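Local coordinates for pectate lyase/Amb allergen (Acidovorax citrulli, PDB 4HWV), which probably cleaves pectate, the de-esterified backbone of plant cell-wall pectin, as a secreted, calcium-binding lyase of polysaccharide lyase family 1, at residues 19-24 and 35-40; 59-64 and 71-76; 239-244 and 481-486. All coordinates share one frame; numbering follows the deposited sequence.

Interaction 1: residues 19-24 and 35-40; sequences DSLGAT and GGQGAA
Gln37 lays its carboxamide against three consecutive residues, Asp19, Ser20 and Leu21, and makes the one direct hydrogen bond of the contact. Its OE1 accepts the backbone N-H of Ser20 (N to OE1 2.9 Å), with the donor tilted 22° from the carbonyl plane. A water 2.7 Å from Gln37 OE1 donates a second hydrogen bond to that oxygen and also bonds Ser20 OG. The amide nitrogen has a polar link of its own: a second water accepts from Gln37 NE2 and donates to Asp19 OD2, bridging carboxylate and amide groups whose planes stand 75° apart. Leu21 supplies the apolar side, its CG 3.7 Å from Gln37 CD and its CD1 equally near NE2, the two side chains crossing at about a right angle. Both segments belong to the N-terminal coil, which runs along the outside of the parallel beta-helix before strand 44-47 joins it. There the Ser20 and Gly36 positions meet on one strand residue, since Ser168 OG bonds both Ser20 OG and Gly36 N. Gln37 reaches across because CG lies anti to its backbone N (chi1 -171°) and the chain then bends at chi2. It is the second residue of a type II turn from Gly36 to Ala39, closed by Ala39 N to Gly36 O, while Met1 N, at the chain start, is hydrogen-bonded to Asp19 OD2.

Interaction 2: residues 59-64 and 71-76; sequences GNTAVI and QGTPDK
Thr61 carries OG1 between its own backbone N and carbonyl carbon (chi1 71°), a rotation that presents the hydroxyl to the backbone of Thr73. The amide of Thr73 donates to it, N to OG1 3.0 Å. Thr61 OG1 is also hydrogen-bonded to Tyr58 O, in the chain just before, and thus links the 71-76 segment to the end of helix 50-57. In Asp75, CG swings anti to the backbone N (chi1 -176°), which brings the carboxylate beside Gly59, with OD2 3.7 Å from Gly59 CA. Gly59 is the C-prime residue of the Schellman motif that ends helix 50-57, and its lack of a side chain lets the acid lie this close.

Beyond Thr61 the two segments run in opposite directions and form a small antiparallel ladder on the protein surface. Val63 and Gln71 are a hydrogen-bonded pair: Val63 N reaches Gln71 O at 2.8 Å, and Gln71 N returns to Val63 O at 3.0 Å and is nearly straight at 173°. Their side chains share one face; a water donates to both Val63 O and Gln71 OE1, linking the Gln71 amide to the opposite backbone. Next to the pair, Ala62 CA lies 3.3 Å from Gln71 O in a CA-H...O contact. Gly72 follows, its bare CA packed against Thr61 O and Ala62 CA.

Arg43 forms a salt bridge with Asp75 OD2, and Asp75 OD1 accepts from Ala77 N, so both carboxylate oxygens have partners. Backbone bonds thus hold the hairpin at one end and a shared hydroxyl holds it midway, while at the helix end the carboxylate, probably kept ionised by the arginine, meets Gly59 by packing alone.

Interaction 3: residues 239-244 and 481-486; sequences IDHNTF and GKLEGP
Asp240 OD2 is gripped by His241 and Arg198 while a methyl group of Leu483 lies beside it. His241 ND1 donates to this oxygen at 2.7 Å with 162° at the hydrogen; OD2 lies in the imidazole plane, yet the proton arrives from above the carboxylate, 38° out of its plane. Arg198 NE adds a salt bridge to OD2, and Ser293 and Asn294 bond OD1, so the buried acid is well satisfied and probably remains charged. The site sits at a corner of the right-handed parallel beta-helix, where residues 241 and 242 turn the chain from strand 237-240 into strand 243-245. His241 occupies the turn with positive phi and directs its side chain outward, toward the C-terminal tail that follows helix 470-477.

That tail answers with Leu483, which sits over one face of the imidazole in a CH-pi contact, CG 3.8 Å from the ring centroid and 17° off its normal. The hydrogen bond at the ring's edge and the leucine over its face should together restrict rotation of the imidazole. Lys482 adds CB, 4.2 Å from His241 CD2, but its bent chain leads away and its NZ bonds Ala476 O. Both methyls of Leu483 lie on that same face: CD2 is 3.8 Å from His241 CE1, and CD1 comes to 3.6 Å from His241 CB.

Overall arrangement
From the N terminus, interaction 1 comes first, closing a strandless loop within the coil that precedes strand 44-47. Interaction 2 follows after helix 50-57 and closes a short hairpin before strand 79-83. Interaction 3 joins segments with 236 residues between them, bringing the tail after helix 470-477 back to a turn of the beta-helix. The three are in series; none nests within or crosses another. Interactions 1 and 3 are neighbours, centres about 15 Å apart, and Arg198 bonds Asp19 O and Asp240 OD2, so the N-terminal coil and the C-terminal tail, the latter through His241, meet the same region of the beta-helix. Interaction 2 lies farther off, about 28 Å from interaction 3 between centres.

Interaction 1: residues 19-24 and 35-40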
loop_
_atom_site.group_PDB
_atom_site.type_symbol
_atom_site.label_atom_id
_atom_site.label_comp_id
_atom_site.label_asym_id
_atom_site.label_seq_id
_atom_site.Cartn_x
_atom_site.Cartn_y
_atom_site.Cartn_z
ATOM N N ASP A 19 -19.246 -4.756 23.305
ATOM C CA ASP A 19 -20.628 -4.984 22.904
ATOM C C ASP A 19 -21.080 -3.997 21.837
ATOM O O ASP A 19 -20.248 -3.401 21.158
ATOM C CB ASP A 19 -21.560 -4.991 24.122
ATOM C CG ASP A 19 -21.596 -3.660 24.857
ATOM O OD1 ASP A 19 -21.068 -2.657 24.355
ATOM O OD2 ASP A 19 -22.185 -3.618 25.931
ATOM N N SER A 20 -22.394 -3.842 21.685
ATOM C CA SER A 20 -22.949 -3.140 20.541
ATOM C C SER A 20 -23.693 -1.880 20.923
ATOM O O SER A 20 -24.339 -1.283 20.064
ATOM C CB SER A 20 -23.872 -4.057 19.738
ATOM O OG SER A 20 -23.162 -5.216 19.295
ATOM N N LEU A 21 -23.590 -1.469 22.187
ATOM C CA LEU A 21 -24.315 -0.298 22.671
ATOM C C LEU A 21 -23.500 0.979 22.535
ATOM O O LEU A 21 -22.259 0.956 22.578
ATOM C CB LEU A 21 -24.692 -0.490 24.130
ATOM C CG LEU A 21 -25.605 -1.691 24.291
ATOM C CD1 LEU A 21 -25.907 -1.895 25.763
ATOM C CD2 LEU A 21 -26.885 -1.501 23.504
ATOM N N GLY A 22 -24.213 2.088 22.353
ATOM C CA GLY A 22 -23.588 3.394 22.316
ATOM C C GLY A 22 -23.976 4.257 21.137
ATOM O O GLY A 22 -23.497 5.385 21.026
ATOM N N ALA A 23 -24.838 3.761 20.252
ATOM C CA ALA A 23 -25.242 4.544 19.088
ATOM C C ALA A 23 -25.756 5.923 19.484
ATOM O O ALA A 23 -26.486 6.087 20.455
ATOM C CB ALA A 23 -26.287 3.784 18.270
ATOM N N THR A 24 -25.321 6.910 18.717
ATOM C CA THR A 24 -25.703 8.303 18.882
ATOM C C THR A 24 -26.224 8.822 17.545
ATOM O O THR A 24 -26.231 8.090 16.549
ATOM C CB THR A 24 -24.457 9.127 19.248
ATOM O OG1 THR A 24 -23.410 8.780 18.334
ATOM C CG2 THR A 24 -24.013 8.869 20.681
ATOM N N GLY A 35 -27.975 -3.483 16.885
ATOM C CA GLY A 35 -27.363 -4.587 16.166
ATOM C C GLY A 35 -27.815 -5.920 16.733
ATOM O O GLY A 35 -29.010 -6.156 16.910
ATOM N N GLY A 36 -26.855 -6.785 17.032
ATOM C CA GLY A 36 -27.151 -8.087 17.599
ATOM C C GLY A 36 -27.064 -8.155 19.112
ATOM O O GLY A 36 -26.987 -9.267 19.663
ATOM N N GLN A 37 -27.090 -7.005 19.800
ATOM C CA GLN A 37 -27.038 -7.030 21.262
ATOM C C GLN A 37 -28.081 -8.002 21.817
ATOM O O GLN A 37 -29.244 -7.976 21.401
ATOM C CB GLN A 37 -27.304 -5.632 21.810
ATOM C CG GLN A 37 -27.065 -5.475 23.327
ATOM C CD GLN A 37 -25.593 -5.370 23.713
ATOM O OE1 GLN A 37 -24.703 -5.229 22.876
ATOM N NE2 GLN A 37 -25.332 -5.461 25.002
ATOM N N GLY A 38 -27.668 -8.847 22.756
ATOM C CA GLY A 38 -28.577 -9.821 23.348
ATOM C C GLY A 38 -28.752 -11.109 22.552
ATOM O O GLY A 38 -29.565 -11.969 22.915
ATOM N N ALA A 39 -27.997 -11.258 21.465
ATOM C CA ALA A 39 -28.034 -12.474 20.648
ATOM C C ALA A 39 -27.927 -13.737 21.474
ATOM O O ALA A 39 -27.189 -13.789 22.459
ATOM C CB ALA A 39 -26.902 -12.448 19.609
ATOM N N ALA A 40 -28.622 -14.771 21.015
ATOM C CA ALA A 40 -28.484 -16.093 21.597
ATOM C C ALA A 40 -27.045 -16.582 21.429
ATOM O O ALA A 40 -26.327 -16.189 20.497
ATOM C CB ALA A 40 -29.439 -17.072 20.912
HETATM O O HOH W 1 -22.737 -6.165 26.833
HETATM O O HOH W 2 -23.298 -6.978 21.293
#

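Interaction 2: residues 59-64 and 71-76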
loop_
_atom_site.group_PDB
_atom_site.type_symbol
_atom_site.label_atom_id
_atom_site.label_comp_id
_atom_site.label_asym_id
_atom_site.label_seq_id
_atom_site.Cartn_x
_atom_site.Cartn_y
_atom_site.Cartn_z
ATOM N N GLY A 59 -26.745 -17.874 9.252
ATOM C CA GLY A 59 -27.184 -18.852 10.238
ATOM C C GLY A 59 -26.955 -20.280 9.788
ATOM O O GLY A 59 -27.800 -21.163 9.986
ATOM N N ASN A 60 -25.809 -20.496 9.152
ATOM C CA ASN A 60 -25.385 -21.815 8.700
ATOM C C ASN A 60 -26.282 -22.413 7.618
ATOM O O ASN A 60 -26.288 -23.624 7.415
ATOM C CB ASN A 60 -25.204 -22.770 9.896
ATOM C CG ASN A 60 -23.964 -22.449 10.658
ATOM O OD1 ASN A 60 -22.872 -22.586 10.126
ATOM N ND2 ASN A 60 -24.111 -21.994 11.901
ATOM N N THR A 61 -26.988 -21.552 6.884
ATOM C CA THR A 61 -27.804 -22.033 5.775
ATOM C C THR A 61 -27.155 -21.782 4.415
ATOM O O THR A 61 -27.728 -22.132 3.396
ATOM C CB THR A 61 -29.200 -21.385 5.740
ATOM O OG1 THR A 61 -29.070 -20.013 5.338
ATOM C CG2 THR A 61 -29.915 -21.496 7.092
ATOM N N ALA A 62 -25.975 -21.169 4.381
ATOM C CA ALA A 62 -25.368 -20.834 3.093
ATOM C C ALA A 62 -24.787 -22.057 2.402
ATOM O O ALA A 62 -24.249 -22.950 3.053
ATOM C CB ALA A 62 -24.285 -19.779 3.256
ATOM N N VAL A 63 -24.917 -22.093 1.080
ATOM C CA VAL A 63 -24.141 -23.009 0.273
ATOM C C VAL A 63 -23.204 -22.140 -0.544
ATOM O O VAL A 63 -23.642 -21.312 -1.356
ATOM C CB VAL A 63 -25.015 -23.888 -0.642
ATOM C CG1 VAL A 63 -24.135 -24.766 -1.526
ATOM C CG2 VAL A 63 -25.962 -24.744 0.197
ATOM N N ILE A 64 -21.909 -22.297 -0.284
ATOM C CA ILE A 64 -20.889 -21.491 -0.933
ATOM C C ILE A 64 -20.240 -22.370 -1.994
ATOM O O ILE A 64 -19.616 -23.396 -1.682
ATOM C CB ILE A 64 -19.866 -20.971 0.088
ATOM C CG1 ILE A 64 -20.607 -20.241 1.214
ATOM C CG2 ILE A 64 -18.803 -20.099 -0.609
ATOM C CD1 ILE A 64 -19.706 -19.745 2.327
ATOM N N GLN A 71 -25.605 -19.150 -2.133
ATOM C CA GLN A 71 -27.042 -19.354 -2.043
ATOM C C GLN A 71 -27.396 -19.539 -0.581
ATOM O O GLN A 71 -26.566 -20.003 0.187
ATOM C CB GLN A 71 -27.442 -20.640 -2.761
ATOM C CG GLN A 71 -27.141 -20.694 -4.248
ATOM C CD GLN A 71 -27.437 -22.077 -4.801
ATOM O OE1 GLN A 71 -26.556 -22.947 -4.840
ATOM N NE2 GLN A 71 -28.687 -22.301 -5.196
ATOM N N GLY A 72 -28.615 -19.188 -0.198
ATOM C CA GLY A 72 -29.068 -19.503 1.148
ATOM C C GLY A 72 -29.932 -18.405 1.737
ATOM O O GLY A 72 -30.337 -17.484 1.034
ATOM N N THR A 73 -30.193 -18.482 3.038
ATOM C CA THR A 73 -31.132 -17.566 3.683
ATOM C C THR A 73 -30.411 -16.674 4.687
ATOM O O THR A 73 -29.981 -17.158 5.730
ATOM C CB THR A 73 -32.230 -18.346 4.418
ATOM O OG1 THR A 73 -32.900 -19.188 3.475
ATOM C CG2 THR A 73 -33.247 -17.392 5.061
ATOM N N PRO A 74 -30.231 -15.371 4.375
ATOM C CA PRO A 74 -29.633 -14.476 5.380
ATOM C C PRO A 74 -30.483 -14.518 6.642
ATOM O O PRO A 74 -31.713 -14.546 6.572
ATOM C CB PRO A 74 -29.695 -13.092 4.709
ATOM C CG PRO A 74 -29.733 -13.412 3.227
ATOM C CD PRO A 74 -30.538 -14.673 3.121
ATOM N N ASP A 75 -29.816 -14.558 7.788
ATOM C CA ASP A 75 -30.494 -14.788 9.072
ATOM C C ASP A 75 -30.891 -13.464 9.722
ATOM O O ASP A 75 -30.029 -12.648 10.044
ATOM C CB ASP A 75 -29.517 -15.557 9.975
ATOM C CG ASP A 75 -30.105 -15.964 11.309
ATOM O OD1 ASP A 75 -31.280 -15.656 11.597
ATOM O OD2 ASP A 75 -29.339 -16.559 12.097
ATOM N N LYS A 76 -32.190 -13.248 9.912
ATOM C CA LYS A 76 -32.670 -12.001 10.481
ATOM C C LYS A 76 -32.661 -11.953 12.006
ATOM O O LYS A 76 -33.003 -10.919 12.592
ATOM C CB LYS A 76 -34.078 -11.672 9.969
ATOM C CG LYS A 76 -34.157 -11.517 8.447
ATOM C CD LYS A 76 -35.563 -11.073 8.011
ATOM C CE LYS A 76 -35.752 -11.257 6.514
ATOM N NZ LYS A 76 -36.805 -10.341 5.955
HETATM O O HOH W 3 -23.952 -22.043 -4.066
#

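Interaction 3: residues 239-244 and 481-486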
loop_
_atom_site.group_PDB
_atom_site.type_symbol
_atom_site.label_atom_id
_atom_site.label_comp_id
_atom_site.label_asym_id
_atom_site.label_seq_id
_atom_site.Cartn_x
_atom_site.Cartn_y
_atom_site.Cartn_z
ATOM N N ILE A 239 -21.909 2.736 12.662
ATOM C CA ILE A 239 -20.579 2.370 12.204
ATOM C C ILE A 239 -19.622 3.169 13.067
ATOM O O ILE A 239 -19.495 4.390 12.909
ATOM C CB ILE A 239 -20.421 2.723 10.706
ATOM C CG1 ILE A 239 -21.391 1.862 9.883
ATOM C CG2 ILE A 239 -18.970 2.584 10.255
ATOM C CD1 ILE A 239 -21.618 2.387 8.466
ATOM N N ASP A 240 -18.968 2.474 13.997
ATOM C CA ASP A 240 -18.243 3.145 15.069
ATOM C C ASP A 240 -16.853 2.550 15.312
ATOM O O ASP A 240 -16.694 1.327 15.397
ATOM C CB ASP A 240 -19.058 3.023 16.366
ATOM C CG ASP A 240 -18.333 3.609 17.566
ATOM O OD1 ASP A 240 -18.279 4.854 17.711
ATOM O OD2 ASP A 240 -17.805 2.802 18.370
ATOM N N HIS A 241 -15.843 3.410 15.452
ATOM C CA HIS A 241 -14.509 2.945 15.830
ATOM C C HIS A 241 -13.943 1.931 14.840
ATOM O O HIS A 241 -13.344 0.917 15.229
ATOM C CB HIS A 241 -14.495 2.371 17.259
ATOM C CG HIS A 241 -14.339 3.399 18.337
ATOM N ND1 HIS A 241 -15.391 3.819 19.118
ATOM C CD2 HIS A 241 -13.238 4.033 18.810
ATOM C CE1 HIS A 241 -14.946 4.681 20.023
ATOM N NE2 HIS A 241 -13.644 4.835 19.851
ATOM N N ASN A 242 -14.090 2.227 13.545
ATOM C CA ASN A 242 -13.466 1.422 12.496
ATOM C C ASN A 242 -12.448 2.281 11.773
ATOM O O ASN A 242 -12.429 3.514 11.914
ATOM C CB ASN A 242 -14.494 0.922 11.471
ATOM C CG ASN A 242 -15.620 0.158 12.119
ATOM O OD1 ASN A 242 -15.442 -0.996 12.527
ATOM N ND2 ASN A 242 -16.791 0.795 12.221
ATOM N N THR A 243 -11.593 1.617 11.004
ATOM C CA THR A 243 -10.670 2.312 10.118
ATOM C C THR A 243 -10.985 1.869 8.696
ATOM O O THR A 243 -11.306 0.700 8.476
ATOM C CB THR A 243 -9.224 1.987 10.517
ATOM O OG1 THR A 243 -9.015 2.489 11.840
ATOM C CG2 THR A 243 -8.196 2.616 9.554
ATOM N N PHE A 244 -10.933 2.802 7.738
ATOM C CA PHE A 244 -11.235 2.520 6.329
ATOM C C PHE A 244 -10.179 3.188 5.474
ATOM O O PHE A 244 -9.838 4.343 5.719
ATOM C CB PHE A 244 -12.557 3.160 5.912
ATOM C CG PHE A 244 -13.766 2.653 6.652
ATOM C CD1 PHE A 244 -14.125 3.175 7.887
ATOM C CD2 PHE A 244 -14.601 1.716 6.059
ATOM C CE1 PHE A 244 -15.269 2.726 8.536
ATOM C CE2 PHE A 244 -15.741 1.277 6.698
ATOM C CZ PHE A 244 -16.069 1.770 7.939
ATOM N N GLY A 481 -8.836 -0.600 16.819
ATOM C CA GLY A 481 -7.700 -0.844 17.694
ATOM C C GLY A 481 -7.678 0.036 18.935
ATOM O O GLY A 481 -6.642 0.131 19.585
ATOM N N LYS A 482 -8.814 0.657 19.273
ATOM C CA LYS A 482 -8.896 1.564 20.410
ATOM C C LYS A 482 -9.825 1.030 21.508
ATOM O O LYS A 482 -9.528 1.129 22.695
ATOM C CB LYS A 482 -9.392 2.933 19.936
ATOM C CG LYS A 482 -8.525 3.601 18.896
ATOM C CD LYS A 482 -7.172 4.018 19.477
ATOM C CE LYS A 482 -6.329 4.726 18.435
ATOM N NZ LYS A 482 -4.998 5.080 18.959
ATOM N N LEU A 483 -10.951 0.448 21.115
ATOM C CA LEU A 483 -11.939 -0.069 22.064
ATOM C C LEU A 483 -11.465 -1.261 22.871
ATOM O O LEU A 483 -11.942 -1.484 24.000
ATOM C CB LEU A 483 -13.216 -0.470 21.326
ATOM C CG LEU A 483 -14.073 0.688 20.804
ATOM C CD1 LEU A 483 -15.197 0.137 19.950
ATOM C CD2 LEU A 483 -14.660 1.487 21.975
ATOM N N GLU A 484 -10.583 -2.065 22.274
ATOM C CA GLU A 484 -10.086 -3.270 22.929
ATOM C C GLU A 484 -8.572 -3.285 22.964
ATOM O O GLU A 484 -7.911 -2.722 22.081
ATOM C CB GLU A 484 -10.579 -4.532 22.199
ATOM C CG GLU A 484 -12.076 -4.754 22.268
ATOM C CD GLU A 484 -12.512 -6.119 21.733
ATOM O OE1 GLU A 484 -11.690 -6.845 21.117
ATOM O OE2 GLU A 484 -13.683 -6.470 21.951
ATOM N N GLY A 485 -8.029 -3.957 23.973
ATOM C CA GLY A 485 -6.620 -4.294 23.985
ATOM C C GLY A 485 -6.317 -5.418 23.013
ATOM O O GLY A 485 -7.224 -6.026 22.438
ATOM N N PRO A 486 -5.029 -5.714 22.820
ATOM C CA PRO A 486 -4.656 -6.772 21.879
ATOM C C PRO A 486 -5.081 -8.142 22.390
ATOM O O PRO A 486 -5.193 -8.364 23.600
ATOM C CB PRO A 486 -3.126 -6.677 21.835
ATOM C CG PRO A 486 -2.763 -6.075 23.132
ATOM C CD PRO A 486 -3.853 -5.103 23.458
#